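Local coordinates for protein aldose-aldose oxidoreductase (Caulobacter crescentus, PDB 5A04) that catalyses the oxidation of one aldose coupled to the reduction of another, probably passing hydride between them through a bound nicotinamide cofactor, NADP(H), at residues G130-F135 and G187-N192; V158-F163 and N238-Y243; N246-R251 and D262-Y267. One frame throughout, in Å; residues are numbered along the deposited sequence.

From the N terminus, the chain first builds the Rossmann sheet and leaves its last strand, 127-129, through residues 130-135. It then lays down 158-163 in the large mixed sheet before 187-192, on helix 182-198, closes contact 1 over the nicotinamide end. Contact 2 opened inside that loop and closes only with 238-243, so contacts 1 and 2 cross; Ser190 of the first bonds to His161 of the second. Contact 3 follows in series, closing a short loop between 246-251 and 262-267. Strand 156-162 lies between 236-242, its parallel partner in contact 2, and 247-254, the antiparallel strand of contact 3; the Asp160-Arg249 salt bridge joins the two. Thr265 links contact 3 to Arg132 of contact 1.

Contact 1. Residues G130-F135 and G187-N192; sequences GYRSRF and GIYSLN. With NDP (NADPH dihydro-nicotinamide-adenine-dinucleotide phosphate), chain G; BGC (beta-D-glucopyranose), chain H.
Tyr131 and Asn192 mark the closest backbone approach, 8.4 Å between their CA atoms, so the turn and 3-10 segment of 130-135 meet helix 187-192 through side chains alone. The amide of Asn192 lies nearly flat on the Tyr131 ring, their planes 16° apart, with ND2 3.3 Å above the ring centre. Asn192 CG lies anti to the backbone N (chi1 -164°), carrying the amide off the helix and over the ring. A flat polar group suits the place: ND2 donates to Asp320, while OD1 takes a water that also accepts from Arg134 NH1. Ile188 CD1 fills the edge of the same ring, 3.7 Å from Tyr131 OH.

Toward the cofactor the contact becomes polar. Arg132 grips the carboxamide oxygen of NADPH twice, NE to O7N at 2.8 Å and NH2 to O7N at 3.0 Å, while its NH1 is held by Thr265 O and Gln292. Tyr189 crosses Arg132 at about a right angle, CE2 over one face of the guanidinium, planes 39° apart, and Tyr189 OH lies 2.4 Å from glucose O1, a very short hydrogen bond; a water ties OH to Gly130 O. Glucose BGC C1 lies 3.2 Å from nicotinamide NDP C4N, consistent with hydride transfer. Such a seam, a loop after the last Rossmann strand against a helix of the C-terminal alpha/beta domain, forms the nicotinamide and glucose site here, as expected for this oxidoreductase family.

Contact 2. Residues V158-F163 and N238-Y243; sequences VTDHGF and NCVSAY
Phe163 and Tyr243 close one end of the pairing in an offset edge-to-face stack: the Tyr243 edge turns to the Phe163 face, planes 76° apart, with CE1 of Phe163 3.6 Å from CE1 of Tyr243. Before them the strands run parallel, the axes of 158-162 and 238-242 coming within 4.7 Å, and amides alternate across the gap, from Thr159 N to Asn238 O at 3.0 Å through Val240 N to Thr159 O at 2.9 Å. The last two bonds are more bent; Phe163 N reaches Ala242 O at 3.3 Å from above the carbonyl plane. Gly162 suits its position because a side chain there would run into Ala242 O.

Asp160 CG sits anti to its carbonyl carbon (chi1 -54°), and the carboxylate lies across Val240, OD1 3.4 Å from Val240 CG2. OD1 also takes a water that bonds weakly to Asn238 O, and OD2 forms a salt bridge with Arg249 on the next strand. Replaced by alanine, Asp160 would lose its carboxylate, which is likely to strip Arg249 NE of its salt bridge and the water of its stronger acceptor. The other face carries Thr159 CG2 against Cys239 SG, 3.7 Å apart, and His161, whose ring is fixed by Ser190 at ND1 and Thr265 at NE2.

Farther out, Asn238 and Val240 pack on the second subunit, while Phe163 touches glucose. A buried carboxylate paired with arginine is likely to stay ionised, so the pair probably carries a neutralised charge beside the second subunit.

Contact 3. Residues N246-R251 and D262-Y267; sequences NCNRYR and DPATSY. With NDP (NADPH dihydro-nicotinamide-adenine-dinucleotide phosphate), chain G.
Asn248 sends CG away from its own backbone N (chi1 -170°), and a chi2 of -52° then turns OD1 onto the loop of Ala264 and Thr265. There OD1 accepts two amides from the same face of its plane: Thr265 N at 2.7 Å, nearly straight at 160°, and Ala264 N at 2.9 Å, more bent. An asparagine suits the spot, since its short side chain puts a carbonyl where consecutive N-H groups converge. Ala264 N is shared weakly with Asn248 O. That oxygen of Asn248 also meets Pro263 CA at 3.1 Å, just after the cis peptide bond.

Next along the strand, Arg249 CB rests 3.7 Å from Asp262 CG, but the charged ends part: Arg249 pairs with Asp160, and Asp262 OD2 with Arg251 and Arg273 of the second subunit. A water still bridges Arg249 NH1 to OD2. The small Ala264 CB fits against Tyr250 CD2 at 3.8 Å.

Beyond the grip of Asn248, Thr265 OG1 bonds His161, and Tyr267 brings OH to 3.3 Å from NADPH C4N. Asn248 and Arg249 together face Asp160 in what fits a classic beta bulge, and the loop gripped by Asn248 OD1 carries Thr265 and Tyr267 into the glucose and nicotinamide pocket.

Contact 1. Residues G130-F135 and G187-N192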
loop_
_atom_site.group_PDB
_atom_site.type_symbol
_atom_site.label_atom_id
_atom_site.label_comp_id
_atom_site.label_asym_id
_atom_site.label_seq_id
_atom_site.Cartn_x
_atom_site.Cartn_y
_atom_site.Cartn_z
ATOM N N GLY A 130 -13.482 -15.521 -15.055
ATOM C CA GLY A 130 -12.310 -16.291 -14.669
ATOM C C GLY A 130 -11.499 -15.704 -13.528
ATOM O O GLY A 130 -10.306 -15.433 -13.687
ATOM N N TYR A 131 -12.127 -15.526 -12.371
ATOM C CA TYR A 131 -11.397 -15.079 -11.185
ATOM C C TYR A 131 -10.820 -16.283 -10.431
ATOM O O TYR A 131 -11.311 -16.674 -9.369
ATOM C CB TYR A 131 -12.305 -14.245 -10.272
ATOM C CG TYR A 131 -12.711 -12.886 -10.853
ATOM C CD1 TYR A 131 -11.757 -11.910 -11.135
ATOM C CD2 TYR A 131 -14.048 -12.578 -11.082
ATOM C CE1 TYR A 131 -12.131 -10.657 -11.653
ATOM C CE2 TYR A 131 -14.425 -11.322 -11.589
ATOM C CZ TYR A 131 -13.460 -10.380 -11.864
ATOM O OH TYR A 131 -13.826 -9.149 -12.352
ATOM N N ARG A 132 -9.758 -16.844 -10.995
ATOM C CA ARG A 132 -9.169 -18.090 -10.494
ATOM C C ARG A 132 -8.696 -17.996 -9.045
ATOM O O ARG A 132 -8.615 -19.013 -8.353
ATOM C CB ARG A 132 -8.001 -18.507 -11.387
ATOM C CG ARG A 132 -6.986 -17.407 -11.635
ATOM C CD ARG A 132 -5.735 -17.922 -12.347
ATOM N NE ARG A 132 -4.892 -16.787 -12.704
ATOM C CZ ARG A 132 -4.036 -16.196 -11.877
ATOM N NH1 ARG A 132 -3.849 -16.665 -10.638
ATOM N NH2 ARG A 132 -3.349 -15.138 -12.296
ATOM N N SER A 133 -8.375 -16.788 -8.582
ATOM C CA SER A 133 -7.849 -16.640 -7.221
ATOM C C SER A 133 -8.844 -17.104 -6.161
ATOM O O SER A 133 -8.448 -17.455 -5.058
ATOM C CB SER A 133 -7.433 -15.188 -6.949
ATOM O OG SER A 133 -6.366 -14.814 -7.813
ATOM N N ARG A 134 -10.134 -17.111 -6.491
ATOM C CA ARG A 134 -11.150 -17.566 -5.545
ATOM C C ARG A 134 -11.081 -19.076 -5.326
ATOM O O ARG A 134 -11.774 -19.603 -4.467
ATOM C CB ARG A 134 -12.549 -17.176 -6.020
ATOM C CG ARG A 134 -12.771 -15.646 -6.119
ATOM C CD ARG A 134 -12.812 -14.976 -4.734
ATOM N NE ARG A 134 -13.882 -15.519 -3.898
ATOM C CZ ARG A 134 -15.136 -15.080 -3.924
ATOM N NH1 ARG A 134 -15.476 -14.081 -4.738
ATOM N NH2 ARG A 134 -16.053 -15.629 -3.133
ATOM N N PHE A 135 -10.243 -19.757 -6.107
ATOM C CA PHE A 135 -10.073 -21.206 -6.013
ATOM C C PHE A 135 -8.668 -21.588 -5.576
ATOM O O PHE A 135 -8.303 -22.763 -5.588
ATOM C CB PHE A 135 -10.406 -21.854 -7.364
ATOM C CG PHE A 135 -11.776 -21.497 -7.836
ATOM C CD1 PHE A 135 -12.875 -22.174 -7.342
ATOM C CD2 PHE A 135 -11.977 -20.421 -8.700
ATOM C CE1 PHE A 135 -14.164 -21.821 -7.736
ATOM C CE2 PHE A 135 -13.263 -20.056 -9.091
ATOM C CZ PHE A 135 -14.357 -20.751 -8.604
ATOM N N GLY A 187 -4.424 -4.434 -12.430
ATOM C CA GLY A 187 -4.960 -3.704 -11.291
ATOM C C GLY A 187 -6.297 -4.250 -10.825
ATOM O O GLY A 187 -6.651 -4.151 -9.646
ATOM N N ILE A 188 -7.039 -4.851 -11.749
ATOM C CA ILE A 188 -8.300 -5.485 -11.399
ATOM C C ILE A 188 -8.115 -6.553 -10.300
ATOM O O ILE A 188 -9.035 -6.801 -9.514
ATOM C CB ILE A 188 -8.956 -6.099 -12.658
ATOM C CG1 ILE A 188 -10.391 -6.559 -12.366
ATOM C CG2 ILE A 188 -8.083 -7.219 -13.221
ATOM C CD1 ILE A 188 -11.198 -6.840 -13.633
ATOM N N TYR A 189 -6.932 -7.169 -10.208
ATOM C CA TYR A 189 -6.715 -8.116 -9.101
ATOM C C TYR A 189 -6.703 -7.423 -7.738
ATOM O O TYR A 189 -7.146 -8.000 -6.737
ATOM C CB TYR A 189 -5.408 -8.901 -9.276
ATOM C CG TYR A 189 -5.458 -9.923 -10.389
ATOM C CD1 TYR A 189 -5.104 -9.577 -11.688
ATOM C CD2 TYR A 189 -5.840 -11.234 -10.136
ATOM C CE1 TYR A 189 -5.139 -10.510 -12.714
ATOM C CE2 TYR A 189 -5.871 -12.176 -11.153
ATOM C CZ TYR A 189 -5.521 -11.809 -12.434
ATOM O OH TYR A 189 -5.558 -12.743 -13.443
ATOM N N SER A 190 -6.180 -6.202 -7.681
ATOM C CA SER A 190 -6.196 -5.439 -6.429
ATOM C C SER A 190 -7.630 -5.119 -6.017
ATOM O O SER A 190 -8.002 -5.236 -4.852
ATOM C CB SER A 190 -5.404 -4.132 -6.575
ATOM O OG SER A 190 -4.034 -4.384 -6.829
ATOM N N LEU A 191 -8.421 -4.672 -6.990
ATOM C CA LEU A 191 -9.820 -4.347 -6.754
ATOM C C LEU A 191 -10.624 -5.574 -6.339
ATOM O O LEU A 191 -11.373 -5.543 -5.355
ATOM C CB LEU A 191 -10.412 -3.727 -8.024
ATOM C CG LEU A 191 -11.929 -3.634 -8.102
ATOM C CD1 LEU A 191 -12.447 -2.748 -6.965
ATOM C CD2 LEU A 191 -12.310 -3.076 -9.476
ATOM N N ASN A 192 -10.463 -6.659 -7.090
ATOM C CA ASN A 192 -11.236 -7.869 -6.847
ATOM C C ASN A 192 -10.889 -8.412 -5.456
ATOM O O ASN A 192 -11.776 -8.821 -4.706
ATOM C CB ASN A 192 -10.975 -8.907 -7.957
ATOM C CG ASN A 192 -12.021 -10.016 -7.993
ATOM O OD1 ASN A 192 -11.771 -11.134 -7.543
ATOM N ND2 ASN A 192 -13.184 -9.720 -8.552
HETATM P PA NDP G . -2.756 -13.400 -26.149
HETATM O O1A NDP G . -2.503 -12.199 -26.992
HETATM O O2A NDP G . -1.586 -14.228 -25.695
HETATM O O5B NDP G . -3.823 -14.407 -26.893
HETATM C C5B NDP G . -4.922 -13.662 -27.335
HETATM C C4B NDP G . -5.595 -14.542 -28.399
HETATM O O4B NDP G . -6.896 -14.046 -28.720
HETATM C C3B NDP G . -4.763 -14.511 -29.703
HETATM O O3B NDP G . -3.754 -15.470 -29.686
HETATM C C2B NDP G . -5.820 -14.956 -30.722
HETATM O O2B NDP G . -6.013 -16.247 -30.713
HETATM C C1B NDP G . -7.132 -14.324 -30.086
HETATM N N9A NDP G . -7.555 -13.104 -30.777
HETATM C C8A NDP G . -8.764 -12.890 -31.431
HETATM N N7A NDP G . -8.850 -11.670 -31.995
HETATM C C5A NDP G . -7.630 -11.060 -31.691
HETATM C C6A NDP G . -7.110 -9.786 -31.990
HETATM N N6A NDP G . -7.857 -8.886 -32.717
HETATM N N1A NDP G . -5.863 -9.407 -31.575
HETATM C C2A NDP G . -5.175 -10.365 -30.849
HETATM N N3A NDP G . -5.537 -11.600 -30.484
HETATM C C4A NDP G . -6.797 -11.938 -30.930
HETATM O O3 NDP G . -3.524 -12.711 -24.849
HETATM P PN NDP G . -3.545 -13.579 -23.472
HETATM O O1N NDP G . -3.960 -14.981 -23.669
HETATM O O2N NDP G . -2.497 -13.130 -22.478
HETATM O O5D NDP G . -4.947 -12.827 -22.725
HETATM C C5D NDP G . -6.150 -13.126 -23.378
HETATM C C4D NDP G . -7.292 -12.908 -22.347
HETATM O O4D NDP G . -7.003 -13.713 -21.163
HETATM C C3D NDP G . -7.347 -11.417 -21.844
HETATM O O3D NDP G . -8.711 -11.046 -21.576
HETATM C C2D NDP G . -6.576 -11.457 -20.533
HETATM O O2D NDP G . -7.050 -10.501 -19.601
HETATM C C1D NDP G . -6.962 -12.889 -20.020
HETATM N N1N NDP G . -5.900 -13.426 -19.166
HETATM C C2N NDP G . -6.206 -13.912 -17.905
HETATM C C3N NDP G . -5.208 -14.434 -17.132
HETATM C C7N NDP G . -5.524 -14.944 -15.798
HETATM O O7N NDP G . -4.637 -15.274 -14.990
HETATM N N7N NDP G . -6.859 -15.074 -15.424
HETATM C C4N NDP G . -3.792 -14.502 -17.590
HETATM C C5N NDP G . -3.566 -13.923 -18.922
HETATM C C6N NDP G . -4.571 -13.434 -19.646
HETATM P P2B NDP G . -6.241 -17.039 -32.227
HETATM O O1X NDP G . -7.369 -16.212 -32.802
HETATM O O2X NDP G . -4.882 -16.823 -32.819
HETATM O O3X NDP G . -6.591 -18.462 -31.799
HETATM C C2 BGC H . -3.020 -10.707 -16.722
HETATM C C3 BGC H . -1.583 -10.981 -17.189
HETATM C C4 BGC H . -0.679 -11.151 -16.004
HETATM C C5 BGC H . -1.233 -12.178 -15.030
HETATM C C6 BGC H . -0.391 -12.152 -13.727
HETATM C C1 BGC H . -3.386 -11.826 -15.854
HETATM O O1 BGC H . -4.761 -11.722 -15.487
HETATM O O2 BGC H . -3.865 -10.623 -17.863
HETATM O O3 BGC H . -1.182 -9.871 -17.978
HETATM O O4 BGC H . 0.609 -11.553 -16.446
HETATM O O5 BGC H . -2.564 -11.870 -14.684
HETATM O O6 BGC H . -0.762 -13.236 -12.867
HETATM O O HOH W 1 -8.033 -14.152 -12.552
HETATM O O HOH W 2 -14.115 -12.390 -6.847
#

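Contact 2. Residues V158-F163 and N238-Y243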
loop_
_atom_site.group_PDB
_atom_site.type_symbol
_atom_site.label_atom_id
_atom_site.label_comp_id
_atom_site.label_asym_id
_atom_site.label_seq_id
_atom_site.Cartn_x
_atom_site.Cartn_y
_atom_site.Cartn_z
ATOM N N VAL A 158 -4.188 -3.486 1.930
ATOM C CA VAL A 158 -3.176 -2.836 1.111
ATOM C C VAL A 158 -2.721 -3.845 0.069
ATOM O O VAL A 158 -2.152 -4.886 0.417
ATOM C CB VAL A 158 -1.974 -2.330 1.956
ATOM C CG1 VAL A 158 -0.854 -1.803 1.062
ATOM C CG2 VAL A 158 -2.430 -1.236 2.938
ATOM N N THR A 159 -2.994 -3.555 -1.199
ATOM C CA THR A 159 -2.760 -4.544 -2.244
ATOM C C THR A 159 -2.185 -3.892 -3.497
ATOM O O THR A 159 -2.657 -2.838 -3.958
ATOM C CB THR A 159 -4.070 -5.343 -2.565
ATOM O OG1 THR A 159 -3.836 -6.264 -3.637
ATOM C CG2 THR A 159 -5.245 -4.406 -2.951
ATOM N N ASP A 160 -1.129 -4.513 -4.018
ATOM C CA ASP A 160 -0.373 -3.995 -5.150
ATOM C C ASP A 160 -0.314 -5.049 -6.245
ATOM O O ASP A 160 0.089 -6.182 -5.981
ATOM C CB ASP A 160 1.064 -3.641 -4.745
ATOM C CG ASP A 160 1.138 -2.707 -3.559
ATOM O OD1 ASP A 160 0.212 -1.889 -3.367
ATOM O OD2 ASP A 160 2.147 -2.790 -2.816
ATOM N N HIS A 161 -0.713 -4.683 -7.458
ATOM C CA HIS A 161 -0.577 -5.574 -8.604
ATOM C C HIS A 161 -0.025 -4.821 -9.800
ATOM O O HIS A 161 -0.547 -3.771 -10.190
ATOM C CB HIS A 161 -1.918 -6.225 -8.975
ATOM C CG HIS A 161 -2.321 -7.339 -8.058
ATOM N ND1 HIS A 161 -2.985 -7.120 -6.867
ATOM C CD2 HIS A 161 -2.144 -8.676 -8.148
ATOM C CE1 HIS A 161 -3.201 -8.276 -6.269
ATOM N NE2 HIS A 161 -2.707 -9.237 -7.027
ATOM N N GLY A 162 1.018 -5.376 -10.407
ATOM C CA GLY A 162 1.616 -4.751 -11.564
ATOM C C GLY A 162 2.678 -5.647 -12.156
ATOM O O GLY A 162 3.178 -6.563 -11.487
ATOM N N PHE A 163 3.003 -5.418 -13.417
ATOM C CA PHE A 163 4.182 -6.047 -14.001
ATOM C C PHE A 163 4.772 -5.092 -15.022
ATOM O O PHE A 163 4.110 -4.166 -15.479
ATOM C CB PHE A 163 3.868 -7.418 -14.620
ATOM C CG PHE A 163 3.012 -7.369 -15.865
ATOM C CD1 PHE A 163 1.629 -7.301 -15.774
ATOM C CD2 PHE A 163 3.597 -7.448 -17.125
ATOM C CE1 PHE A 163 0.847 -7.282 -16.923
ATOM C CE2 PHE A 163 2.820 -7.424 -18.280
ATOM C CZ PHE A 163 1.447 -7.344 -18.173
ATOM N N ASN A 238 -6.033 0.596 0.113
ATOM C CA ASN A 238 -5.058 1.312 -0.717
ATOM C C ASN A 238 -4.563 0.341 -1.764
ATOM O O ASN A 238 -3.993 -0.697 -1.397
ATOM C CB ASN A 238 -3.840 1.777 0.089
ATOM C CG ASN A 238 -3.958 3.186 0.621
ATOM O OD1 ASN A 238 -4.969 3.871 0.440
ATOM N ND2 ASN A 238 -2.905 3.622 1.312
ATOM N N CYS A 239 -4.733 0.685 -3.037
ATOM C CA CYS A 239 -4.458 -0.236 -4.135
ATOM C C CYS A 239 -3.502 0.342 -5.164
ATOM O O CYS A 239 -3.653 1.494 -5.595
ATOM C CB CYS A 239 -5.772 -0.618 -4.823
ATOM S SG CYS A 239 -7.041 -1.318 -3.716
ATOM N N VAL A 240 -2.534 -0.467 -5.587
ATOM C CA VAL A 240 -1.672 -0.105 -6.709
ATOM C C VAL A 240 -2.030 -0.914 -7.956
ATOM O O VAL A 240 -2.261 -2.119 -7.866
ATOM C CB VAL A 240 -0.178 -0.324 -6.363
ATOM C CG1 VAL A 240 0.684 -0.376 -7.630
ATOM C CG2 VAL A 240 0.311 0.773 -5.404
ATOM N N SER A 241 -2.073 -0.234 -9.104
ATOM C CA SER A 241 -2.176 -0.860 -10.426
ATOM C C SER A 241 -1.077 -0.274 -11.300
ATOM O O SER A 241 -1.008 0.952 -11.441
ATOM C CB SER A 241 -3.553 -0.584 -11.055
ATOM O OG SER A 241 -3.629 -1.139 -12.356
ATOM N N ALA A 242 -0.212 -1.112 -11.883
ATOM C CA ALA A 242 0.940 -0.566 -12.598
ATOM C C ALA A 242 1.399 -1.440 -13.767
ATOM O O ALA A 242 1.277 -2.663 -13.735
ATOM C CB ALA A 242 2.108 -0.353 -11.619
ATOM N N TYR A 243 1.945 -0.788 -14.785
ATOM C CA TYR A 243 2.550 -1.468 -15.921
ATOM C C TYR A 243 4.064 -1.208 -15.976
ATOM O O TYR A 243 4.719 -1.562 -16.957
ATOM C CB TYR A 243 1.896 -1.004 -17.228
ATOM C CG TYR A 243 0.789 -1.888 -17.792
ATOM C CD1 TYR A 243 0.629 -3.208 -17.393
ATOM C CD2 TYR A 243 -0.080 -1.391 -18.762
ATOM C CE1 TYR A 243 -0.367 -4.010 -17.946
ATOM C CE2 TYR A 243 -1.071 -2.179 -19.320
ATOM C CZ TYR A 243 -1.218 -3.484 -18.914
ATOM O OH TYR A 243 -2.207 -4.250 -19.490
HETATM O O HOH W 3 -1.240 0.075 -2.207
#

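Contact 3. Residues N246-R251 and D262-Y267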
loop_
_atom_site.group_PDB
_atom_site.type_symbol
_atom_site.label_atom_id
_atom_site.label_comp_id
_atom_site.label_asym_id
_atom_site.label_seq_id
_atom_site.Cartn_x
_atom_site.Cartn_y
_atom_site.Cartn_z
ATOM N N ASN A 246 6.966 -4.406 -10.896
ATOM C CA ASN A 246 6.446 -5.731 -10.571
ATOM C C ASN A 246 6.006 -5.833 -9.113
ATOM O O ASN A 246 6.782 -5.571 -8.193
ATOM C CB ASN A 246 7.495 -6.806 -10.864
ATOM C CG ASN A 246 7.835 -6.887 -12.334
ATOM O OD1 ASN A 246 6.986 -7.236 -13.159
ATOM N ND2 ASN A 246 9.078 -6.562 -12.673
ATOM N N CYS A 247 4.753 -6.217 -8.910
ATOM C CA CYS A 247 4.232 -6.433 -7.578
ATOM C C CYS A 247 3.022 -7.329 -7.652
ATOM O O CYS A 247 2.283 -7.315 -8.632
ATOM C CB CYS A 247 3.855 -5.115 -6.901
ATOM S SG CYS A 247 2.869 -3.982 -7.944
ATOM N N ASN A 248 2.809 -8.090 -6.597
ATOM C CA ASN A 248 1.672 -8.987 -6.565
ATOM C C ASN A 248 1.461 -9.419 -5.146
ATOM O O ASN A 248 2.075 -10.379 -4.688
ATOM C CB ASN A 248 1.894 -10.208 -7.468
ATOM C CG ASN A 248 0.622 -11.031 -7.647
ATOM O OD1 ASN A 248 -0.024 -11.405 -6.678
ATOM N ND2 ASN A 248 0.235 -11.266 -8.893
ATOM N N ARG A 249 0.592 -8.717 -4.434
ATOM C CA ARG A 249 0.501 -8.970 -3.005
ATOM C C ARG A 249 -0.715 -8.329 -2.393
ATOM O O ARG A 249 -1.283 -7.386 -2.945
ATOM C CB ARG A 249 1.758 -8.435 -2.305
ATOM C CG ARG A 249 1.921 -6.909 -2.423
ATOM C CD ARG A 249 3.241 -6.450 -1.800
ATOM N NE ARG A 249 3.264 -5.000 -1.606
ATOM C CZ ARG A 249 3.867 -4.390 -0.589
ATOM N NH1 ARG A 249 4.521 -5.097 0.327
ATOM N NH2 ARG A 249 3.821 -3.064 -0.495
ATOM N N TYR A 250 -1.115 -8.845 -1.240
ATOM C CA TYR A 250 -1.995 -8.070 -0.384
ATOM C C TYR A 250 -1.781 -8.379 1.076
ATOM O O TYR A 250 -1.310 -9.465 1.429
ATOM C CB TYR A 250 -3.472 -8.268 -0.767
ATOM C CG TYR A 250 -4.097 -9.651 -0.691
ATOM C CD1 TYR A 250 -4.337 -10.285 0.531
ATOM C CD2 TYR A 250 -4.534 -10.284 -1.851
ATOM C CE1 TYR A 250 -4.965 -11.531 0.581
ATOM C CE2 TYR A 250 -5.160 -11.518 -1.809
ATOM C CZ TYR A 250 -5.380 -12.130 -0.594
ATOM O OH TYR A 250 -6.030 -13.354 -0.579
ATOM N N ARG A 251 -2.086 -7.387 1.920
ATOM C CA ARG A 251 -2.179 -7.589 3.359
ATOM C C ARG A 251 -3.521 -7.046 3.826
ATOM O O ARG A 251 -3.886 -5.917 3.480
ATOM C CB ARG A 251 -1.044 -6.892 4.119
ATOM C CG ARG A 251 -1.180 -7.112 5.628
ATOM C CD ARG A 251 -0.180 -6.323 6.443
ATOM N NE ARG A 251 1.193 -6.746 6.192
ATOM C CZ ARG A 251 2.240 -6.302 6.878
ATOM N NH1 ARG A 251 2.074 -5.411 7.854
ATOM N NH2 ARG A 251 3.454 -6.742 6.585
ATOM N N ASP A 262 2.208 -12.969 -0.582
ATOM C CA ASP A 262 3.134 -12.349 -1.530
ATOM C C ASP A 262 4.092 -13.417 -2.066
ATOM O O ASP A 262 4.962 -13.881 -1.332
ATOM C CB ASP A 262 3.901 -11.214 -0.843
ATOM C CG ASP A 262 4.797 -10.435 -1.788
ATOM O OD1 ASP A 262 4.830 -10.719 -3.009
ATOM O OD2 ASP A 262 5.477 -9.510 -1.293
ATOM N N PRO A 263 3.930 -13.823 -3.336
ATOM C CA PRO A 263 2.925 -13.356 -4.305
ATOM C C PRO A 263 1.518 -13.843 -3.949
ATOM O O PRO A 263 1.372 -14.904 -3.357
ATOM C CB PRO A 263 3.393 -13.989 -5.619
ATOM C CG PRO A 263 4.043 -15.276 -5.177
ATOM C CD PRO A 263 4.761 -14.911 -3.892
ATOM N N ALA A 264 0.500 -13.075 -4.308
ATOM C CA ALA A 264 -0.868 -13.393 -3.904
ATOM C C ALA A 264 -1.693 -14.082 -5.000
ATOM O O ALA A 264 -2.437 -15.025 -4.726
ATOM C CB ALA A 264 -1.588 -12.110 -3.446
ATOM N N THR A 265 -1.581 -13.607 -6.238
ATOM C CA THR A 265 -2.518 -14.047 -7.288
ATOM C C THR A 265 -1.763 -14.538 -8.520
ATOM O O THR A 265 -2.258 -14.513 -9.649
ATOM C CB THR A 265 -3.487 -12.907 -7.671
ATOM O OG1 THR A 265 -2.739 -11.809 -8.185
ATOM C CG2 THR A 265 -4.288 -12.441 -6.440
ATOM N N SER A 266 -0.544 -14.993 -8.282
ATOM C CA SER A 266 0.291 -15.556 -9.335
ATOM C C SER A 266 -0.186 -16.959 -9.719
ATOM O O SER A 266 -1.050 -17.525 -9.056
ATOM C CB SER A 266 1.733 -15.594 -8.863
ATOM O OG SER A 266 1.799 -16.207 -7.591
ATOM N N TYR A 267 0.368 -17.515 -10.791
ATOM C CA TYR A 267 -0.026 -18.860 -11.232
ATOM C C TYR A 267 0.391 -19.917 -10.205
ATOM O O TYR A 267 -0.296 -20.920 -10.000
ATOM C CB TYR A 267 0.587 -19.183 -12.604
ATOM C CG TYR A 267 0.201 -18.244 -13.736
ATOM C CD1 TYR A 267 -1.022 -17.570 -13.739
ATOM C CD2 TYR A 267 1.055 -18.043 -14.818
ATOM C CE1 TYR A 267 -1.372 -16.724 -14.783
ATOM C CE2 TYR A 267 0.711 -17.191 -15.864
ATOM C CZ TYR A 267 -0.502 -16.532 -15.837
ATOM O OH TYR A 267 -0.853 -15.687 -16.868
HETATM P PA NDP G . -2.756 -13.400 -26.149
HETATM O O1A NDP G . -2.503 -12.199 -26.992
HETATM O O2A NDP G . -1.586 -14.228 -25.695
HETATM O O5B NDP G . -3.823 -14.407 -26.893
HETATM C C5B NDP G . -4.922 -13.662 -27.335
HETATM C C4B NDP G . -5.595 -14.542 -28.399
HETATM O O4B NDP G . -6.896 -14.046 -28.720
HETATM C C3B NDP G . -4.763 -14.511 -29.703
HETATM O O3B NDP G . -3.754 -15.470 -29.686
HETATM C C2B NDP G . -5.820 -14.956 -30.722
HETATM O O2B NDP G . -6.013 -16.247 -30.713
HETATM C C1B NDP G . -7.132 -14.324 -30.086
HETATM N N9A NDP G . -7.555 -13.104 -30.777
HETATM C C8A NDP G . -8.764 -12.890 -31.431
HETATM N N7A NDP G . -8.850 -11.670 -31.995
HETATM C C5A NDP G . -7.630 -11.060 -31.691
HETATM C C6A NDP G . -7.110 -9.786 -31.990
HETATM N N6A NDP G . -7.857 -8.886 -32.717
HETATM N N1A NDP G . -5.863 -9.407 -31.575
HETATM C C2A NDP G . -5.175 -10.365 -30.849
HETATM N N3A NDP G . -5.537 -11.600 -30.484
HETATM C C4A NDP G . -6.797 -11.938 -30.930
HETATM O O3 NDP G . -3.524 -12.711 -24.849
HETATM P PN NDP G . -3.545 -13.579 -23.472
HETATM O O1N NDP G . -3.960 -14.981 -23.669
HETATM O O2N NDP G . -2.497 -13.130 -22.478
HETATM O O5D NDP G . -4.947 -12.827 -22.725
HETATM C C5D NDP G . -6.150 -13.126 -23.378
HETATM C C4D NDP G . -7.292 -12.908 -22.347
HETATM O O4D NDP G . -7.003 -13.713 -21.163
HETATM C C3D NDP G . -7.347 -11.417 -21.844
HETATM O O3D NDP G . -8.711 -11.046 -21.576
HETATM C C2D NDP G . -6.576 -11.457 -20.533
HETATM O O2D NDP G . -7.050 -10.501 -19.601
HETATM C C1D NDP G . -6.962 -12.889 -20.020
HETATM N N1N NDP G . -5.900 -13.426 -19.166
HETATM C C2N NDP G . -6.206 -13.912 -17.905
HETATM C C3N NDP G . -5.208 -14.434 -17.132
HETATM C C7N NDP G . -5.524 -14.944 -15.798
HETATM O O7N NDP G . -4.637 -15.274 -14.990
HETATM N N7N NDP G . -6.859 -15.074 -15.424
HETATM C C4N NDP G . -3.792 -14.502 -17.590
HETATM C C5N NDP G . -3.566 -13.923 -18.922
HETATM C C6N NDP G . -4.571 -13.434 -19.646
HETATM P P2B NDP G . -6.241 -17.039 -32.227
HETATM O O1X NDP G . -7.369 -16.212 -32.802
HETATM O O2X NDP G . -4.882 -16.823 -32.819
HETATM O O3X NDP G . -6.591 -18.462 -31.799
HETATM O O HOH W 4 5.085 -8.472 -4.735
HETATM O O HOH W 5 4.703 -8.102 0.800
#